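Side-chain contacts in Thiosulfate:glutathione sulfurtransferase (PDB 3D1P), which transfers sulfane sulfur from thiosulfate to glutathione, making S-sulfanylglutathione for mitochondrial hydrogen sulfide metabolism: residues A71-P76 / Q108-S113; R32-H37 / V41-V46; P86-D89 / E93-F96; P64-P69 / G101-E106. All blocks are in the same frame, centred on the assembly; numbering follows the deposited sequence.

Interaction 1 of 4, residues A71-P76 / Q108-S113; sequences AFALDP and QKVASS
Phe-72 meets the helix of residues 108-113 with the root of its side chain, not with its ring tip. Its CB lies 3.8 Å from CG1 of Val-110 and 3.9 Å from CB of Ala-111, and it also sits against the CA of Ala-111, so the short 3-10 segment 71-73 rests almost directly on one turn of helix. The two CA atoms of Phe-72 and Ala-111 are accordingly just 5.0 Å apart. Because CG of Phe-72 is anti to its own carbonyl carbon (chi1 -79°), the ring drops past Ala-111 and carries its far end away from the helix; the alanine methyl, CB of Ala-111, comes up obliquely, 4.0 Å from CG of Phe-72. Val-110 adds a second partner. With its CG1 anti to the backbone N (chi1 177°), that methyl reaches between two residues, adding an approach of 4.2 Å from CG1 of Val-110 to CB of Ala-73. No hydrogen bond joins the segments, and the fit rests mainly on apolar side-chain surfaces. Beyond them, the Phe-72 ring makes an edge-to-face pair with Phe-96 and leans on Leu-94, while Asp-75 OD1 caps the following helix at the N of Glu-78. In this alpha/beta rhodanese fold, the loop before helix 76-83 places Phe-72 between helix 102-112 and the central parallel sheet.

Interaction 2 of 4, residues R32-H37 / V41-V46; sequences RIVGKH and VVLVDV
This is an apolar helix-on-sheet contact, in which Ile-33 and Val-34 of helix 27-36 lie over Val-41 and Leu-43 of strand 41-45. The axes of helix 32-36 and strand 41-45 approach to 10.1 Å, a separation that the branched side chains span, and their directions differ by 123°. Val-41 and Leu-43, two residues apart on the strand, both turn toward the helix. Ile-33 addresses both of them through one methyl: its CG2 is 4.1 Å from CG1 of Val-41 and 4.4 Å from CD2 of Leu-43. A chi1 of -70° puts CG1 of Ile-33 beside the backbone N and leaves CG2 anti to it, facing the strand. Val-34 works next to it, its CG2 4.1 Å from CD1 of Leu-43. Both Ile-33 with Val-41 and Val-34 with Leu-43 meet at about a right angle, branch across branch. Leu-43 occupies two conformers, so its contacts describe one of them.

Helix 27-36 and strand 41-45 form the second half of a beta-alpha-beta crossover that starts from strand 23-24 and passes over two intervening strands of the rhodanese sheet. Val-34 also touches Ile-57 and Trp-129 of helix 125-131, and Ile-33 touches Tyr-25, which extends the apolar layer. His-37, the first residue to leave helical angles, has positive phi (50°); its ring settles with one face over the carbonyl O of Val-34, which lies 3.4 Å above the ring plane, and its NE2 is hydrogen-bonded to the C-terminal carboxylate of Leu-139.

Interaction 3 of 4, residues P86-D89 / E93-F96; sequences PKPD and ELIF
Leu-94 spreads its two methyls against Pro-88 and Asp-89, in the loop that leads into strand 93-97 of the rhodanese sheet. The two methyls make their closest approaches to different atoms. CD2 of Leu-94 lies 4.0 Å from CB of Pro-88, a contact with the side of the pyrrolidine ring, whereas CD1 of Leu-94 lies 3.9 Å from the carbonyl O of Asp-89, so that the second branch packs on backbone as well as beside the ring. The leucine is turned with CG anti to its carbonyl carbon (chi1 -86°), and from there the fork opens toward the loop. No hydrogen bond passes between the two segments. The nearest CA pair, Pro-88 and Leu-94, stands 8.1 Å apart, and the leucine side chain and the proline ring together fill that distance.

What positions this pair is a second shell of backbone and ring contacts. Strand 93-97 is central in the parallel sheet, and Leu-94 is bonded through its backbone to Asn-118 and Ser-120, while Glu-93 and Ile-95 bond to Val-42 of the neighbouring strand 41-45. On the loop side, the carbonyl O of Pro-88 takes a hydrogen bond from the hydroxyl of Tyr-116, whose side chain also touches Leu-94, and the Pro-88 ring leans on Phe-79 of helix 76-83. Asp-89 forms an Asx turn, its OD1 accepting a hydrogen bond from the backbone N of Ala-91, two residues on.

Interaction 4 of 4, residues P64-P69 / G101-E106; sequences PYRSHP and GKRGGE
A CH-pi interaction joins Tyr-65 and Glu-106: CB of Glu-106 sits 3.8 Å from the centroid of the Tyr-65 ring, 30° off its normal. The phenol end is covered as well, OH of Tyr-65 lying 3.4 Å from CB of Glu-106. CG of Tyr-65 is anti to the backbone N (chi1 -177°), which lays the ring along the helix surface; the carbonyl O of Arg-103 lies toward the rim of the face that Glu-106 covers, and CB of Pro-69 rests over the opposite one. Trimming the ring to an alanine here is likely to leave CB of Glu-106 and the Arg-103 methylenes uncovered and open a gap between loop and helix. Aliphatic contacts continue along the arginines: CB of Arg-103 is 4.0 Å from CD2 of Tyr-65, and its CD is 4.0 Å from CG of Arg-66. Their guanidinium planes stand 74° apart, without contact between charged atoms.

The polar link is a bridging water, which accepts from the backbone N of Arg-66 at 3.0 Å and from NH1 of Arg-103 at 2.9 Å. NH1 thus has two partners, the water and Glu-51, its salt-bridge mate. Arg-103 touches Cys-98, the active-site residue that forms the persulfide intermediate, and Gly-101 occupies the N-cap position of helix 102-112. Segment 64-69 packs beside the helix that follows the Cys-98 to Gly-101 loop, the active-site loop characteristic of rhodaneses.

Overall arrangement
The four contacts sit on one alpha/beta scaffold yet differ in chemistry with their place. Interactions 1, 2 and 3 have no hydrogen bond between their segments, are largely apolar and partly buried, whereas interaction 4 is a surface contact beside the catalytic cysteine and adds a water bridge. Interactions 1 and 4 share helix 102-112, and meet where Pro-69 O approaches Val-110 CG2. Interactions 2 and 3 use neighbouring strands, joined by backbone bonds such as Val-44 N to Ile-95 O. Interaction 1 lies across the chain's centre from interaction 2, yet Phe-72 reaches Val-44; the backbone O of Val-46 accepts a hydrogen bond from the backbone N of Tyr-65 in interaction 4.

Interaction 1 of 4, residues A71-P76 / Q108-S113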
# COMPACT_ATOMS: atom_id res chain seq x y z
N ALA A 71 -8.97 -2.48 -8.69
CA ALA A 71 -8.10 -1.42 -9.13
C ALA A 71 -6.82 -1.96 -9.75
O ALA A 71 -6.42 -1.50 -10.82
CB ALA A 71 -7.73 -0.51 -7.97
N PHE A 72 -6.17 -2.92 -9.10
CA PHE A 72 -4.89 -3.37 -9.59
C PHE A 72 -4.96 -4.29 -10.79
O PHE A 72 -3.91 -4.70 -11.30
CB PHE A 72 -4.02 -3.93 -8.47
CG PHE A 72 -3.38 -2.82 -7.67
CD1 PHE A 72 -2.27 -2.17 -8.18
CD2 PHE A 72 -3.92 -2.37 -6.48
CE1 PHE A 72 -1.72 -1.08 -7.55
CE2 PHE A 72 -3.36 -1.30 -5.82
CZ PHE A 72 -2.25 -0.65 -6.36
N ALA A 73 -6.18 -4.54 -11.29
CA ALA A 73 -6.40 -5.24 -12.55
C ALA A 73 -6.70 -4.28 -13.69
O ALA A 73 -6.84 -4.72 -14.84
CB ALA A 73 -7.55 -6.24 -12.41
N LEU A 74 -6.79 -2.98 -13.43
CA LEU A 74 -7.14 -2.02 -14.48
C LEU A 74 -5.93 -1.61 -15.30
O LEU A 74 -4.83 -1.49 -14.79
CB LEU A 74 -7.74 -0.76 -13.84
CG LEU A 74 -8.99 -1.00 -13.01
CD1 LEU A 74 -9.45 0.29 -12.34
CD2 LEU A 74 -10.12 -1.62 -13.82
N ASP A 75 -6.18 -1.34 -16.57
CA ASP A 75 -5.12 -0.75 -17.40
C ASP A 75 -4.82 0.69 -16.93
O ASP A 75 -5.59 1.26 -16.15
CB ASP A 75 -5.49 -0.81 -18.87
CG ASP A 75 -6.55 0.19 -19.24
OD1 ASP A 75 -6.40 1.41 -19.00
OD2 ASP A 75 -7.55 -0.23 -19.86
N PRO A 76 -3.68 1.26 -17.34
CA PRO A 76 -3.30 2.56 -16.79
C PRO A 76 -4.32 3.67 -16.98
O PRO A 76 -4.51 4.44 -16.08
CB PRO A 76 -1.96 2.89 -17.49
CG PRO A 76 -1.41 1.54 -17.85
CD PRO A 76 -2.64 0.73 -18.22
N GLN A 108 -2.95 -7.19 -2.54
CA GLN A 108 -1.67 -7.73 -2.98
C GLN A 108 -1.90 -8.87 -3.96
O GLN A 108 -1.17 -8.99 -4.96
CB GLN A 108 -0.83 -8.19 -1.78
CG GLN A 108 0.55 -8.69 -2.14
CD GLN A 108 0.66 -10.15 -2.63
OE1 GLN A 108 1.63 -10.50 -3.38
NE2 GLN A 108 -0.26 -10.99 -2.28
N LYS A 109 -2.88 -9.71 -3.70
CA LYS A 109 -3.17 -10.83 -4.60
C LYS A 109 -3.65 -10.35 -5.95
O LYS A 109 -3.29 -10.93 -6.99
CB LYS A 109 -4.19 -11.75 -3.97
CG LYS A 109 -3.61 -12.62 -2.87
CD LYS A 109 -4.62 -13.42 -2.07
CE LYS A 109 -3.92 -14.40 -1.12
NZ LYS A 109 -4.75 -15.00 -0.03
N VAL A 110 -4.48 -9.29 -5.97
CA VAL A 110 -4.91 -8.73 -7.25
C VAL A 110 -3.69 -8.24 -8.03
O VAL A 110 -3.52 -8.54 -9.20
CB VAL A 110 -5.94 -7.60 -7.06
CG1 VAL A 110 -6.31 -7.00 -8.42
CG2 VAL A 110 -7.18 -8.10 -6.33
N ALA A 111 -2.85 -7.45 -7.37
CA ALA A 111 -1.70 -6.89 -8.08
C ALA A 111 -0.75 -7.98 -8.60
O ALA A 111 -0.31 -7.95 -9.75
CB ALA A 111 -0.95 -5.90 -7.16
N SER A 112 -0.44 -8.94 -7.74
CA SER A 112 0.53 -9.96 -8.10
C SER A 112 0.02 -10.84 -9.25
O SER A 112 0.82 -11.37 -9.99
CB SER A 112 0.94 -10.80 -6.88
OG SER A 112 -0.16 -11.55 -6.38
N SER A 113 -1.31 -10.97 -9.39
CA SER A 113 -1.98 -11.70 -10.46
C SER A 113 -2.17 -10.88 -11.73
O SER A 113 -2.66 -11.41 -12.73
CB SER A 113 -3.39 -12.12 -9.99
OG SER A 113 -3.33 -13.10 -8.97

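Interaction 2 of 4, residues R32-H37 / V41-V46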
# COMPACT_ATOMS: atom_id res chain seq x y z
N ARG A 32 12.23 1.85 8.65
CA ARG A 32 13.38 1.94 7.80
C ARG A 32 13.02 2.30 6.38
O ARG A 32 13.57 3.22 5.77
CB ARG A 32 14.20 0.66 7.88
CG ARG A 32 14.98 0.57 9.17
CD ARG A 32 15.85 -0.68 9.23
NE ARG A 32 15.00 -1.83 9.55
CZ ARG A 32 15.10 -2.61 10.62
NH1 ARG A 32 14.22 -3.61 10.79
NH2 ARG A 32 16.08 -2.44 11.51
N ILE A 33 12.01 1.62 5.86
CA ILE A 33 11.61 1.85 4.46
C ILE A 33 11.14 3.28 4.27
O ILE A 33 11.55 3.95 3.31
CB ILE A 33 10.56 0.82 4.06
CG1 ILE A 33 11.23 -0.53 3.96
CG2 ILE A 33 9.87 1.20 2.76
CD1 ILE A 33 10.24 -1.72 3.93
N VAL A 34 10.28 3.78 5.16
CA VAL A 34 9.82 5.15 5.03
C VAL A 34 10.99 6.12 5.05
O VAL A 34 11.07 7.03 4.23
CB VAL A 34 8.76 5.46 6.11
CG1 VAL A 34 8.42 6.95 6.13
CG2 VAL A 34 7.51 4.62 5.85
N GLY A 35 11.92 5.89 5.97
CA GLY A 35 13.07 6.77 6.09
C GLY A 35 14.04 6.75 4.92
O GLY A 35 14.83 7.67 4.76
N LYS A 36 14.02 5.68 4.12
CA LYS A 36 14.85 5.62 2.95
C LYS A 36 14.33 6.42 1.78
O LYS A 36 15.08 6.78 0.87
CB LYS A 36 15.05 4.19 2.50
CG LYS A 36 15.90 3.40 3.49
CD LYS A 36 15.98 1.91 3.20
CE LYS A 36 15.77 1.61 1.73
NZ LYS A 36 16.49 2.54 0.84
N HIS A 37 13.03 6.71 1.77
CA HIS A 37 12.45 7.48 0.65
C HIS A 37 12.87 6.88 -0.68
O HIS A 37 13.31 7.59 -1.58
CB HIS A 37 12.83 8.98 0.74
CG HIS A 37 12.34 9.61 2.00
ND1 HIS A 37 11.03 9.99 2.17
CD2 HIS A 37 12.94 9.81 3.19
CE1 HIS A 37 10.87 10.46 3.40
NE2 HIS A 37 12.02 10.37 4.04
N VAL A 41 9.97 2.30 -4.47
CA VAL A 41 9.04 1.67 -3.54
C VAL A 41 7.75 2.50 -3.51
O VAL A 41 7.80 3.74 -3.52
CB VAL A 41 9.65 1.58 -2.15
CG1 VAL A 41 8.59 1.18 -1.10
CG2 VAL A 41 10.85 0.61 -2.19
N VAL A 42 6.61 1.81 -3.53
CA VAL A 42 5.31 2.42 -3.45
C VAL A 42 4.60 1.85 -2.24
O VAL A 42 4.51 0.63 -2.11
CB VAL A 42 4.47 2.15 -4.71
CG1 VAL A 42 3.11 2.82 -4.64
CG2 VAL A 42 5.22 2.60 -5.98
N LEU A 43 4.06 2.74 -1.41
CA LEU A 43 3.33 2.37 -0.19
C LEU A 43 1.85 2.42 -0.53
O LEU A 43 1.28 3.50 -0.72
CB LEU A 43 3.65 3.35 0.94
CG LEU A 43 5.14 3.45 1.29
CD1 LEU A 43 5.36 4.47 2.41
CD2 LEU A 43 5.71 2.11 1.67
N VAL A 44 1.22 1.25 -0.62
CA VAL A 44 -0.15 1.13 -1.12
C VAL A 44 -1.10 0.87 0.04
O VAL A 44 -1.22 -0.24 0.54
CB VAL A 44 -0.29 0.04 -2.17
CG1 VAL A 44 -1.69 0.11 -2.76
CG2 VAL A 44 0.78 0.15 -3.28
N ASP A 45 -1.78 1.94 0.44
CA ASP A 45 -2.75 1.91 1.53
C ASP A 45 -4.12 1.72 0.90
O ASP A 45 -4.62 2.56 0.15
CB ASP A 45 -2.66 3.25 2.28
CG ASP A 45 -3.52 3.34 3.51
OD1 ASP A 45 -4.58 2.69 3.61
OD2 ASP A 45 -3.12 4.13 4.40
N VAL A 46 -4.73 0.57 1.18
CA VAL A 46 -5.99 0.20 0.53
C VAL A 46 -7.20 0.37 1.45
O VAL A 46 -8.27 -0.15 1.16
CB VAL A 46 -5.92 -1.21 -0.11
CG1 VAL A 46 -4.73 -1.30 -1.03
CG2 VAL A 46 -5.91 -2.33 0.89

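Interaction 3 of 4, residues P86-D89 / E93-F96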
# COMPACT_ATOMS: atom_id res chain seq x y z
N PRO A 86 -2.24 8.11 -10.93
CA PRO A 86 -1.65 7.21 -11.92
C PRO A 86 -1.47 5.80 -11.38
O PRO A 86 -1.20 5.58 -10.20
CB PRO A 86 -0.27 7.84 -12.24
CG PRO A 86 -0.45 9.26 -11.86
CD PRO A 86 -1.33 9.22 -10.64
N LYS A 87 -1.58 4.85 -12.29
CA LYS A 87 -1.34 3.47 -11.94
C LYS A 87 0.13 3.28 -11.59
O LYS A 87 1.01 3.69 -12.33
CB LYS A 87 -1.69 2.57 -13.12
CG LYS A 87 -1.62 1.10 -12.77
CD LYS A 87 -2.05 0.20 -13.93
CE LYS A 87 -1.94 -1.29 -13.59
NZ LYS A 87 -2.17 -2.15 -14.77
N PRO A 88 0.42 2.66 -10.44
CA PRO A 88 1.82 2.49 -10.07
C PRO A 88 2.61 1.72 -11.10
O PRO A 88 2.13 0.75 -11.71
CB PRO A 88 1.74 1.71 -8.74
CG PRO A 88 0.45 2.17 -8.16
CD PRO A 88 -0.47 2.26 -9.35
N ASP A 89 3.87 2.10 -11.23
CA ASP A 89 4.82 1.43 -12.13
C ASP A 89 5.06 -0.00 -11.65
O ASP A 89 5.50 -0.21 -10.52
CB ASP A 89 6.09 2.27 -12.06
CG ASP A 89 7.25 1.75 -12.87
OD1 ASP A 89 7.21 0.64 -13.44
OD2 ASP A 89 8.23 2.52 -12.95
N GLU A 93 8.62 -1.92 -6.25
CA GLU A 93 8.12 -2.73 -5.16
C GLU A 93 6.88 -2.04 -4.57
O GLU A 93 6.98 -0.91 -4.11
CB GLU A 93 9.15 -2.88 -4.05
CG GLU A 93 8.65 -3.70 -2.90
CD GLU A 93 9.58 -3.80 -1.71
OE1 GLU A 93 10.63 -3.15 -1.68
OE2 GLU A 93 9.22 -4.54 -0.76
N LEU A 94 5.74 -2.72 -4.60
CA LEU A 94 4.51 -2.19 -4.01
C LEU A 94 4.29 -2.92 -2.68
O LEU A 94 4.27 -4.16 -2.65
CB LEU A 94 3.31 -2.44 -4.91
CG LEU A 94 3.05 -1.38 -5.98
CD1 LEU A 94 4.24 -1.22 -6.98
CD2 LEU A 94 1.76 -1.70 -6.71
N ILE A 95 4.12 -2.15 -1.61
CA ILE A 95 3.94 -2.69 -0.27
C ILE A 95 2.49 -2.42 0.14
O ILE A 95 2.10 -1.27 0.25
CB ILE A 95 4.89 -2.05 0.74
CG1 ILE A 95 6.33 -2.14 0.28
CG2 ILE A 95 4.69 -2.71 2.11
CD1 ILE A 95 7.34 -1.43 1.23
N PHE A 96 1.71 -3.47 0.35
CA PHE A 96 0.29 -3.36 0.56
C PHE A 96 -0.09 -3.46 2.03
O PHE A 96 0.44 -4.31 2.77
CB PHE A 96 -0.43 -4.50 -0.15
CG PHE A 96 -0.40 -4.36 -1.63
CD1 PHE A 96 -1.43 -3.72 -2.31
CD2 PHE A 96 0.69 -4.83 -2.36
CE1 PHE A 96 -1.36 -3.58 -3.69
CE2 PHE A 96 0.75 -4.66 -3.74
CZ PHE A 96 -0.27 -4.02 -4.38

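Interaction 4 of 4, residues P64-P69 / G101-E106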
# COMPACT_ATOMS: atom_id res chain seq x y z
N PRO A 64 -8.29 2.38 -2.64
CA PRO A 64 -9.23 1.69 -1.75
C PRO A 64 -9.67 0.32 -2.26
O PRO A 64 -10.19 0.18 -3.37
CB PRO A 64 -10.43 2.65 -1.69
CG PRO A 64 -9.81 4.03 -1.93
CD PRO A 64 -8.73 3.76 -2.94
N TYR A 65 -9.56 -0.71 -1.39
CA TYR A 65 -9.91 -2.05 -1.79
C TYR A 65 -11.43 -2.28 -1.79
O TYR A 65 -11.96 -2.82 -2.74
CB TYR A 65 -9.20 -3.10 -0.93
CG TYR A 65 -9.51 -4.49 -1.40
CD1 TYR A 65 -8.96 -4.97 -2.58
CD2 TYR A 65 -10.38 -5.31 -0.69
CE1 TYR A 65 -9.30 -6.25 -3.07
CE2 TYR A 65 -10.71 -6.54 -1.18
CZ TYR A 65 -10.17 -7.00 -2.36
OH TYR A 65 -10.52 -8.26 -2.82
N ARG A 66 -12.10 -1.86 -0.72
CA ARG A 66 -13.54 -2.06 -0.60
C ARG A 66 -14.32 -1.44 -1.76
O ARG A 66 -15.22 -2.06 -2.31
CB ARG A 66 -14.04 -1.49 0.73
CG ARG A 66 -13.96 -2.47 1.89
CD ARG A 66 -14.36 -1.81 3.20
NE ARG A 66 -15.79 -1.52 3.25
CZ ARG A 66 -16.73 -2.45 3.44
NH1 ARG A 66 -16.39 -3.72 3.60
NH2 ARG A 66 -18.01 -2.10 3.47
N SER A 67 -13.96 -0.21 -2.11
CA SER A 67 -14.64 0.51 -3.16
C SER A 67 -14.03 0.36 -4.55
O SER A 67 -14.70 0.70 -5.53
CB SER A 67 -14.86 1.96 -2.78
OG SER A 67 -13.65 2.57 -2.45
N HIS A 68 -12.81 -0.17 -4.64
CA HIS A 68 -12.15 -0.42 -5.91
C HIS A 68 -11.36 -1.73 -5.84
O HIS A 68 -10.13 -1.73 -6.01
CB HIS A 68 -11.22 0.75 -6.31
CG HIS A 68 -11.94 2.02 -6.47
ND1 HIS A 68 -12.59 2.35 -7.64
CD2 HIS A 68 -12.14 3.05 -5.62
CE1 HIS A 68 -13.13 3.54 -7.52
NE2 HIS A 68 -12.90 3.98 -6.30
N PRO A 69 -12.02 -2.87 -5.63
CA PRO A 69 -11.27 -4.12 -5.42
C PRO A 69 -10.50 -4.58 -6.63
O PRO A 69 -9.52 -5.33 -6.52
CB PRO A 69 -12.36 -5.12 -5.01
CG PRO A 69 -13.62 -4.55 -5.63
CD PRO A 69 -13.47 -3.04 -5.44
N GLY A 101 -5.05 -5.63 8.07
CA GLY A 101 -4.31 -6.46 7.15
C GLY A 101 -5.10 -7.22 6.11
O GLY A 101 -4.53 -7.59 5.09
N LYS A 102 -6.37 -7.51 6.33
CA LYS A 102 -7.08 -8.42 5.40
C LYS A 102 -7.18 -7.82 4.00
O LYS A 102 -6.92 -8.49 2.99
CB LYS A 102 -8.45 -8.78 5.90
CG LYS A 102 -9.18 -9.76 4.97
CD LYS A 102 -10.45 -10.30 5.55
CE LYS A 102 -11.32 -11.00 4.52
NZ LYS A 102 -12.38 -11.79 5.15
N ARG A 103 -7.64 -6.56 3.92
CA ARG A 103 -7.80 -5.94 2.63
C ARG A 103 -6.45 -5.76 1.94
O ARG A 103 -6.35 -5.92 0.72
CB ARG A 103 -8.51 -4.60 2.76
CG ARG A 103 -9.95 -4.74 3.26
CD ARG A 103 -10.53 -3.40 3.62
NE ARG A 103 -9.95 -2.86 4.83
CZ ARG A 103 -10.13 -1.64 5.30
NH1 ARG A 103 -10.72 -0.72 4.56
NH2 ARG A 103 -9.70 -1.31 6.52
N GLY A 104 -5.42 -5.39 2.70
CA GLY A 104 -4.08 -5.32 2.13
C GLY A 104 -3.66 -6.64 1.47
O GLY A 104 -3.11 -6.65 0.38
N GLY A 105 -3.93 -7.74 2.14
CA GLY A 105 -3.58 -9.03 1.59
C GLY A 105 -4.35 -9.34 0.31
O GLY A 105 -3.80 -9.89 -0.65
N GLU A 106 -5.63 -8.98 0.29
CA GLU A 106 -6.47 -9.19 -0.90
C GLU A 106 -5.96 -8.38 -2.07
O GLU A 106 -5.91 -8.84 -3.22
CB GLU A 106 -7.94 -8.81 -0.63
CG GLU A 106 -8.66 -9.78 0.30
CD GLU A 106 -8.55 -11.25 -0.20
OE1 GLU A 106 -8.85 -11.50 -1.38
OE2 GLU A 106 -8.11 -12.13 0.56
O HOH W 1 -10.99 -0.55 1.69